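Local coordinates for protein probable transcriptional regulator (Pseudomonas aeruginosa, PDB 2FBI) that probably binds DNA as a homodimeric winged helix-turn-helix transcriptional regulator of the MarR family, at residues D110-K113 with N114-I118. Numbering follows the deposited sequence. Where two conformers were deposited one is given.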
loop_
_atom_site.group_PDB
_atom_site.type_symbol
_atom_site.label_atom_id
_atom_site.label_comp_id
_atom_site.label_asym_id
_atom_site.label_seq_id
_atom_site.Cartn_x
_atom_site.Cartn_y
_atom_site.Cartn_z
ATOM N N ASP A 110 0.877 14.032 -18.570
ATOM C CA ASP A 110 2.042 13.466 -17.868
ATOM C C ASP A 110 1.781 12.030 -17.367
ATOM O O ASP A 110 2.591 11.134 -17.597
ATOM C CB ASP A 110 2.521 14.397 -16.727
ATOM C CG ASP A 110 3.155 15.704 -17.250
ATOM O OD1 ASP A 110 3.696 15.690 -18.388
ATOM O OD2 ASP A 110 3.093 16.755 -16.546
ATOM N N MET A 111 0.650 11.801 -16.705
ATOM C CA MET A 111 0.395 10.466 -16.146
ATOM C C MET A 111 0.219 9.381 -17.238
ATOM O O MET A 111 0.583 8.221 -17.025
ATOM C CB MET A 111 -0.748 10.467 -15.096
ATOM C CG MET A 111 -0.584 11.437 -13.885
ATOM S SD MET A 111 0.673 11.130 -12.591
ATOM C CE MET A 111 2.121 11.616 -13.455
ATOM N N GLU A 112 -0.317 9.763 -18.399
ATOM C CA GLU A 112 -0.386 8.856 -19.563
ATOM C C GLU A 112 1.033 8.469 -20.067
ATOM O O GLU A 112 1.317 7.282 -20.280
ATOM C CB GLU A 112 -1.277 9.476 -20.651
ATOM C CG GLU A 112 -1.355 8.748 -22.038
ATOM C CD GLU A 112 -1.814 7.290 -21.962
ATOM O OE1 GLU A 112 -2.838 7.042 -21.285
ATOM O OE2 GLU A 112 -1.144 6.397 -22.571
ATOM N N LYS A 113 1.929 9.450 -20.176
ATOM C CA LYS A 113 3.326 9.187 -20.579
ATOM C C LYS A 113 4.033 8.255 -19.604
ATOM O O LYS A 113 4.820 7.374 -20.018
ATOM C CB LYS A 113 4.141 10.473 -20.649
ATOM C CG LYS A 113 3.498 11.605 -21.408
ATOM C CD LYS A 113 4.242 11.915 -22.686
ATOM C CE LYS A 113 3.508 13.014 -23.509
ATOM N NZ LYS A 113 3.483 14.340 -22.813
ATOM N N ASN A 114 3.752 8.431 -18.305
ATOM C CA ASN A 114 4.337 7.536 -17.334
ATOM C C ASN A 114 3.806 6.133 -17.423
ATOM O O ASN A 114 4.552 5.174 -17.191
ATOM C CB ASN A 114 4.213 8.116 -15.936
ATOM C CG ASN A 114 4.979 9.412 -15.805
ATOM O OD1 ASN A 114 6.117 9.502 -16.252
ATOM N ND2 ASN A 114 4.350 10.426 -15.225
ATOM N N TYR A 115 2.533 5.995 -17.806
ATOM C CA TYR A 115 1.979 4.662 -18.096
ATOM C C TYR A 115 2.544 4.041 -19.382
ATOM O O TYR A 115 2.757 2.848 -19.435
ATOM C CB TYR A 115 0.424 4.673 -18.158
ATOM C CG TYR A 115 -0.184 4.437 -16.811
ATOM C CD1 TYR A 115 -0.860 5.457 -16.155
ATOM C CD2 TYR A 115 -0.003 3.194 -16.143
ATOM C CE1 TYR A 115 -1.417 5.242 -14.876
ATOM C CE2 TYR A 115 -0.531 2.985 -14.879
ATOM C CZ TYR A 115 -1.243 4.013 -14.249
ATOM O OH TYR A 115 -1.750 3.822 -12.988
ATOM N N GLN A 116 2.767 4.850 -20.407
ATOM C CA GLN A 116 3.486 4.395 -21.615
ATOM C C GLN A 116 4.896 3.861 -21.300
ATOM O O GLN A 116 5.293 2.822 -21.814
ATOM C CB GLN A 116 3.511 5.495 -22.693
ATOM C CG GLN A 116 2.110 5.703 -23.308
ATOM C CD GLN A 116 1.895 7.060 -24.048
ATOM O OE1 GLN A 116 2.617 8.067 -23.829
ATOM N NE2 GLN A 116 0.868 7.083 -24.915
ATOM N N ARG A 117 5.620 4.539 -20.411
ATOM C CA ARG A 117 6.928 4.045 -19.943
ATOM C C ARG A 117 6.807 2.713 -19.225
ATOM O O ARG A 117 7.654 1.824 -19.407
ATOM C CB ARG A 117 7.597 5.079 -19.055
ATOM C CG ARG A 117 7.964 6.374 -19.777
ATOM C CD ARG A 117 8.716 7.371 -18.853
ATOM N NE ARG A 117 9.189 8.533 -19.644
ATOM C CZ ARG A 117 8.641 9.766 -19.689
ATOM N NH1 ARG A 117 7.554 10.087 -18.971
ATOM N NH2 ARG A 117 9.189 10.706 -20.463
ATOM N N ILE A 118 5.745 2.554 -18.408
ATOM C CA ILE A 118 5.524 1.291 -17.687
ATOM C C ILE A 118 5.180 0.162 -18.662
ATOM O O ILE A 118 5.686 -0.963 -18.559
ATOM C CB ILE A 118 4.431 1.434 -16.563
ATOM C CG1 ILE A 118 4.977 2.317 -15.410
ATOM C CG2 ILE A 118 3.942 0.043 -16.099
ATOM C CD1 ILE A 118 4.017 2.610 -14.225
#
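The backbone N of Gln-116 donates to Glu-112 O at 2.8 Å, the shortest of the five i to i+4 bonds that carry the helix through 110-118; Asn-114 N reaches Asp-110 O in the same way, at 3.0 Å. With CG anti to its carbonyl carbon (chi1 -63°), Asn-114 folds its amide back along the preceding turn. ND2 lies close to Asp-110 O but at a poor angle for bonding, and bonds instead with Ser-28 OG; OD1 takes a weak bond from Arg-117 NH1 (3.1 Å). An amide, donor and acceptor at once, suits this buried place. On the exposed flank, fit for charged residues, the extended Arg-117 chain passes Lys-113, its NH1 3.8 Å from Lys-113 CB. Glu-112 and Gln-116 bring carboxylate and amide together with planes 78° apart, OE2 3.2 Å from NE2 and poorly aligned for a hydrogen bond. Tyr-115 lays ring atom CD1 3.2 Å from Met-111 O; its ring suits Phe-25, its hydroxyl Leu-10 N of the second subunit, to which it bonds. All of this lies within helix 98-122, where buried, nonpolar Met-111 and Ile-118 join Asn-114 and Tyr-115 against Phe-25, between helices 10-22 and 26-32, and Ile-118 also meets Ile-140 of the second subunit.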